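Local coordinates for protein probable cobalt-precorrin-6B C(15)-methyltransferase (decarboxylating) (Methanothermobacter thermautotrophicus, PDB 1L3I) that probably catalyses the S-adenosylmethionine-dependent methylation of cobalt-precorrin-6B at C-15, followed by decarboxylation at C-12, in anaerobic cobalamin biosynthesis, at residues A[92-106]-A[119-133]. Residues are numbered along the deposited sequence; the frame is centred on the assembly and turned at random.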
loop_
_atom_site.group_PDB
_atom_site.type_symbol
_atom_site.label_atom_id
_atom_site.label_comp_id
_atom_site.label_asym_id
_atom_site.label_seq_id
_atom_site.Cartn_x
_atom_site.Cartn_y
_atom_site.Cartn_z
ATOM N N PRO A 92 28.301 -7.143 -16.481
ATOM C CA PRO A 92 29.594 -7.583 -15.931
ATOM C C PRO A 92 30.808 -7.193 -16.780
ATOM O O PRO A 92 31.770 -6.635 -16.248
ATOM C CB PRO A 92 29.404 -9.084 -15.796
ATOM C CG PRO A 92 27.925 -9.190 -15.495
ATOM C CD PRO A 92 27.368 -8.274 -16.559
ATOM N N GLU A 93 30.711 -7.405 -18.096
ATOM C CA GLU A 93 31.783 -7.057 -19.030
ATOM C C GLU A 93 32.093 -5.573 -18.923
ATOM O O GLU A 93 33.260 -5.185 -18.792
ATOM C CB GLU A 93 31.380 -7.406 -20.481
ATOM C CG GLU A 93 32.047 -6.573 -21.624
ATOM C CD GLU A 93 31.247 -5.309 -22.026
ATOM O OE1 GLU A 93 30.017 -5.426 -22.275
ATOM O OE2 GLU A 93 31.843 -4.197 -22.100
ATOM N N ALA A 94 31.035 -4.759 -18.971
ATOM C CA ALA A 94 31.125 -3.300 -18.920
ATOM C C ALA A 94 31.661 -2.785 -17.595
ATOM O O ALA A 94 32.482 -1.861 -17.571
ATOM C CB ALA A 94 29.773 -2.691 -19.203
ATOM N N LEU A 95 31.192 -3.380 -16.500
ATOM C CA LEU A 95 31.603 -2.981 -15.149
ATOM C C LEU A 95 33.104 -3.126 -14.925
ATOM O O LEU A 95 33.696 -2.342 -14.191
ATOM C CB LEU A 95 30.849 -3.786 -14.083
ATOM C CG LEU A 95 29.434 -3.351 -13.712
ATOM C CD1 LEU A 95 28.797 -4.462 -12.910
ATOM C CD2 LEU A 95 29.453 -2.035 -12.931
ATOM N N CYS A 96 33.711 -4.115 -15.572
ATOM C CA CYS A 96 35.145 -4.352 -15.441
ATOM C C CYS A 96 36.025 -3.280 -16.103
ATOM O O CYS A 96 37.202 -3.153 -15.757
ATOM C CB CYS A 96 35.521 -5.718 -16.013
ATOM S SG CYS A 96 35.019 -7.134 -15.049
ATOM N N LYS A 97 35.456 -2.515 -17.037
ATOM C CA LYS A 97 36.200 -1.476 -17.749
ATOM C C LYS A 97 36.194 -0.096 -17.089
ATOM O O LYS A 97 36.985 0.780 -17.457
ATOM C CB LYS A 97 35.668 -1.322 -19.166
ATOM C CG LYS A 97 35.606 -2.595 -19.970
ATOM C CD LYS A 97 35.100 -2.279 -21.369
ATOM C CE LYS A 97 34.872 -3.542 -22.192
ATOM N NZ LYS A 97 34.604 -3.188 -23.615
ATOM N N ILE A 98 35.314 0.105 -16.118
ATOM C CA ILE A 98 35.211 1.403 -15.470
ATOM C C ILE A 98 36.070 1.508 -14.202
ATOM O O ILE A 98 36.559 0.511 -13.687
ATOM C CB ILE A 98 33.720 1.746 -15.151
ATOM C CG1 ILE A 98 33.185 0.896 -14.005
ATOM C CG2 ILE A 98 32.862 1.493 -16.369
ATOM C CD1 ILE A 98 31.808 1.326 -13.518
ATOM N N PRO A 99 36.363 2.740 -13.763
ATOM C CA PRO A 99 37.170 2.903 -12.550
ATOM C C PRO A 99 36.345 2.583 -11.312
ATOM O O PRO A 99 35.199 2.135 -11.419
ATOM C CB PRO A 99 37.570 4.378 -12.604
ATOM C CG PRO A 99 36.484 5.017 -13.381
ATOM C CD PRO A 99 36.232 4.018 -14.479
ATOM N N ASP A 100 36.912 2.812 -10.132
ATOM C CA ASP A 100 36.172 2.548 -8.903
ATOM C C ASP A 100 35.010 3.525 -8.753
ATOM O O ASP A 100 35.083 4.668 -9.220
ATOM C CB ASP A 100 37.099 2.592 -7.679
ATOM C CG ASP A 100 38.019 1.379 -7.592
ATOM O OD1 ASP A 100 37.789 0.355 -8.285
ATOM O OD2 ASP A 100 38.990 1.453 -6.807
ATOM N N ILE A 101 33.965 3.080 -8.066
ATOM C CA ILE A 101 32.758 3.879 -7.894
ATOM C C ILE A 101 32.380 4.212 -6.459
ATOM O O ILE A 101 32.649 3.457 -5.532
ATOM C CB ILE A 101 31.547 3.150 -8.527
ATOM C CG1 ILE A 101 31.443 1.745 -7.909
ATOM C CG2 ILE A 101 31.699 3.088 -10.054
ATOM C CD1 ILE A 101 30.305 0.932 -8.387
ATOM N N ASP A 102 31.702 5.335 -6.303
ATOM C CA ASP A 102 31.235 5.796 -5.009
ATOM C C ASP A 102 29.771 5.402 -4.863
ATOM O O ASP A 102 29.302 5.137 -3.754
ATOM C CB ASP A 102 31.363 7.307 -4.919
ATOM C CG ASP A 102 32.801 7.770 -5.001
ATOM O OD1 ASP A 102 33.561 7.483 -4.047
ATOM O OD2 ASP A 102 33.185 8.395 -6.018
ATOM N N ILE A 103 29.061 5.378 -5.991
ATOM C CA ILE A 103 27.650 5.044 -6.022
ATOM C C ILE A 103 27.360 4.035 -7.130
ATOM O O ILE A 103 27.835 4.174 -8.257
ATOM C CB ILE A 103 26.788 6.303 -6.281
ATOM C CG1 ILE A 103 26.999 7.340 -5.182
ATOM C CG2 ILE A 103 25.316 5.943 -6.394
ATOM C CD1 ILE A 103 26.463 8.704 -5.548
ATOM N N ALA A 104 26.568 3.025 -6.808
ATOM C CA ALA A 104 26.169 2.014 -7.771
ATOM C C ALA A 104 24.662 1.762 -7.636
ATOM O O ALA A 104 24.171 1.372 -6.567
ATOM C CB ALA A 104 26.932 0.723 -7.537
ATOM N N VAL A 105 23.929 2.041 -8.710
ATOM C CA VAL A 105 22.484 1.812 -8.763
ATOM C C VAL A 105 22.244 0.708 -9.790
ATOM O O VAL A 105 22.674 0.808 -10.956
ATOM C CB VAL A 105 21.701 3.069 -9.189
ATOM C CG1 VAL A 105 20.189 2.742 -9.331
ATOM C CG2 VAL A 105 21.951 4.196 -8.178
ATOM N N VAL A 106 21.622 -0.375 -9.351
ATOM C CA VAL A 106 21.336 -1.472 -10.255
ATOM C C VAL A 106 19.867 -1.385 -10.637
ATOM O O VAL A 106 18.999 -1.775 -9.856
ATOM C CB VAL A 106 21.644 -2.847 -9.612
ATOM C CG1 VAL A 106 21.499 -3.951 -10.654
ATOM C CG2 VAL A 106 23.046 -2.843 -9.037
ATOM N N ILE A 119 30.945 -8.016 -8.466
ATOM C CA ILE A 119 31.834 -7.101 -9.191
ATOM C C ILE A 119 31.733 -5.694 -8.609
ATOM O O ILE A 119 32.749 -5.044 -8.399
ATOM C CB ILE A 119 31.512 -7.051 -10.724
ATOM C CG1 ILE A 119 31.748 -8.422 -11.372
ATOM C CG2 ILE A 119 32.306 -5.951 -11.419
ATOM C CD1 ILE A 119 31.233 -8.534 -12.801
ATOM N N ILE A 120 30.514 -5.202 -8.379
ATOM C CA ILE A 120 30.356 -3.859 -7.812
ATOM C C ILE A 120 31.088 -3.800 -6.469
ATOM O O ILE A 120 31.696 -2.795 -6.143
ATOM C CB ILE A 120 28.855 -3.436 -7.624
ATOM C CG1 ILE A 120 28.198 -3.133 -8.980
ATOM C CG2 ILE A 120 28.763 -2.200 -6.726
ATOM C CD1 ILE A 120 26.718 -2.809 -8.901
ATOM N N LYS A 121 31.044 -4.881 -5.697
ATOM C CA LYS A 121 31.744 -4.876 -4.419
ATOM C C LYS A 121 33.232 -4.635 -4.702
ATOM O O LYS A 121 33.781 -3.671 -4.196
ATOM C CB LYS A 121 31.559 -6.176 -3.633
ATOM C CG LYS A 121 32.206 -6.112 -2.270
ATOM C CD LYS A 121 32.305 -7.475 -1.631
ATOM C CE LYS A 121 33.110 -7.386 -0.323
ATOM N NZ LYS A 121 33.133 -8.703 0.412
ATOM N N ASP A 122 33.829 -5.427 -5.609
ATOM C CA ASP A 122 35.263 -5.331 -5.997
ATOM C C ASP A 122 35.762 -3.941 -6.447
ATOM O O ASP A 122 36.977 -3.710 -6.504
ATOM C CB ASP A 122 35.623 -6.299 -7.151
ATOM C CG ASP A 122 35.620 -7.780 -6.751
ATOM O OD1 ASP A 122 35.056 -8.211 -5.733
ATOM O OD2 ASP A 122 36.161 -8.566 -7.539
ATOM N N LYS A 123 34.837 -3.041 -6.789
ATOM C CA LYS A 123 35.215 -1.707 -7.248
ATOM C C LYS A 123 34.639 -0.580 -6.418
ATOM O O LYS A 123 34.738 0.586 -6.822
ATOM C CB LYS A 123 34.714 -1.492 -8.675
ATOM C CG LYS A 123 34.722 -2.715 -9.565
ATOM C CD LYS A 123 34.757 -2.288 -11.022
ATOM C CE LYS A 123 36.014 -1.478 -11.313
ATOM N NZ LYS A 123 36.434 -1.767 -12.695
ATOM N N LEU A 124 33.986 -0.916 -5.307
ATOM C CA LEU A 124 33.347 0.109 -4.474
ATOM C C LEU A 124 34.327 0.873 -3.584
ATOM O O LEU A 124 35.056 0.278 -2.810
ATOM C CB LEU A 124 32.197 -0.502 -3.634
ATOM C CG LEU A 124 31.177 0.450 -2.968
ATOM C CD1 LEU A 124 30.373 1.200 -4.009
ATOM C CD2 LEU A 124 30.244 -0.315 -2.032
ATOM N N LYS A 125 34.373 2.190 -3.748
ATOM C CA LYS A 125 35.241 3.013 -2.935
ATOM C C LYS A 125 34.733 3.011 -1.473
ATOM O O LYS A 125 33.568 2.685 -1.200
ATOM C CB LYS A 125 35.269 4.440 -3.471
ATOM C CG LYS A 125 36.185 4.645 -4.636
ATOM C CD LYS A 125 36.074 6.071 -5.120
ATOM C CE LYS A 125 37.052 6.331 -6.259
ATOM N NZ LYS A 125 36.728 7.597 -7.000
ATOM N N PRO A 126 35.619 3.313 -0.507
ATOM C CA PRO A 126 35.169 3.326 0.886
ATOM C C PRO A 126 34.029 4.313 1.049
ATOM O O PRO A 126 34.043 5.394 0.465
ATOM C CB PRO A 126 36.418 3.773 1.641
ATOM C CG PRO A 126 37.525 3.153 0.818
ATOM C CD PRO A 126 37.086 3.492 -0.593
ATOM N N GLY A 127 33.027 3.927 1.822
ATOM C CA GLY A 127 31.897 4.814 2.029
ATOM C C GLY A 127 30.937 4.835 0.843
ATOM O O GLY A 127 30.065 5.699 0.757
ATOM N N GLY A 128 31.149 3.921 -0.104
ATOM C CA GLY A 128 30.297 3.817 -1.279
ATOM C C GLY A 128 28.922 3.244 -0.952
ATOM O O GLY A 128 28.749 2.529 0.032
ATOM N N ARG A 129 27.945 3.548 -1.799
ATOM C CA ARG A 129 26.580 3.092 -1.609
ATOM C C ARG A 129 26.100 2.272 -2.791
ATOM O O ARG A 129 26.373 2.609 -3.937
ATOM C CB ARG A 129 25.655 4.303 -1.446
ATOM C CG ARG A 129 25.840 5.122 -0.164
ATOM C CD ARG A 129 26.129 6.587 -0.470
ATOM N NE ARG A 129 27.553 6.816 -0.667
ATOM C CZ ARG A 129 28.087 7.803 -1.386
ATOM N NH1 ARG A 129 27.324 8.693 -2.013
ATOM N NH2 ARG A 129 29.401 7.906 -1.473
ATOM N N ILE A 130 25.385 1.188 -2.502
ATOM C CA ILE A 130 24.809 0.333 -3.536
ATOM C C ILE A 130 23.295 0.345 -3.311
ATOM O O ILE A 130 22.828 0.238 -2.179
ATOM C CB ILE A 130 25.299 -1.130 -3.440
ATOM C CG1 ILE A 130 26.835 -1.195 -3.500
ATOM C CG2 ILE A 130 24.661 -1.973 -4.546
ATOM C CD1 ILE A 130 27.370 -2.601 -3.336
ATOM N N ILE A 131 22.531 0.515 -4.389
ATOM C CA ILE A 131 21.068 0.537 -4.321
ATOM C C ILE A 131 20.524 -0.288 -5.477
ATOM O O ILE A 131 20.853 -0.050 -6.628
ATOM C CB ILE A 131 20.510 1.992 -4.406
ATOM C CG1 ILE A 131 21.034 2.830 -3.239
ATOM C CG2 ILE A 131 18.974 1.979 -4.390
ATOM C CD1 ILE A 131 21.371 4.221 -3.620
ATOM N N VAL A 132 19.763 -1.316 -5.158
ATOM C CA VAL A 132 19.193 -2.178 -6.168
ATOM C C VAL A 132 17.698 -1.912 -6.188
ATOM O O VAL A 132 17.056 -1.914 -5.145
ATOM C CB VAL A 132 19.430 -3.689 -5.839
ATOM C CG1 VAL A 132 18.830 -4.564 -6.942
ATOM C CG2 VAL A 132 20.930 -3.988 -5.662
ATOM N N THR A 133 17.165 -1.644 -7.373
ATOM C CA THR A 133 15.745 -1.385 -7.566
ATOM C C THR A 133 15.128 -2.709 -7.968
ATOM O O THR A 133 15.451 -3.240 -9.032
ATOM C CB THR A 133 15.537 -0.388 -8.713
ATOM O OG1 THR A 133 16.390 0.743 -8.508
ATOM C CG2 THR A 133 14.100 0.084 -8.744
HETATM O O HOH W 1 32.480 6.189 -1.714
HETATM O O HOH W 2 17.539 -4.038 -10.505
#
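Lys123 NZ is gripped by the main-chain carbonyls of Leu95 and Ile98: Leu95 O accepts on a lone pair in its carbonyl plane at 3.2 Å, and Ile98 O also accepts, though the modelled separation is doubtfully short. Bends at chi3 (61°) and chi4 bring the end of the lysine chain to these oxygens. Ile101 pairs with the backbone around Leu124, its N donating to Lys123 O and its O accepting from Lys125 N (2.8 Å). Beyond the corners in both segments, strands 103-106 and 128-133 run parallel, 10° apart, from Arg129 N on Asp102 O to Thr133 N on Val106 O. Asp102 O also lies over one face of the Arg129 guanidinium, and Ile103 CG1 touches Arg129 NH1 at 3.5 Å on that face. At the edge of the guanidinium, Arg129 NE (3.1 Å) and NH2 both donate to Gly127 O, while NH1 bonds Ala29 O. A leucine at Arg129 would probably leave Gly127 O and Ala29 O without these donors and the turn of 125-128 less firmly held. Asp102 OD2 is bonded to Val36 N and makes a long salt bridge to Lys125 NZ. On the sheet face that carries Ala104 and Val106, Ile120 presses CG2 on Ala104 CB (3.5 Å) and CD1 on Val106 CG2 (3.7 Å). Strand 101-106, helix 113-122 and strand 128-134 thus form a beta-alpha-beta crossover of the Rossmann-like methyltransferase fold.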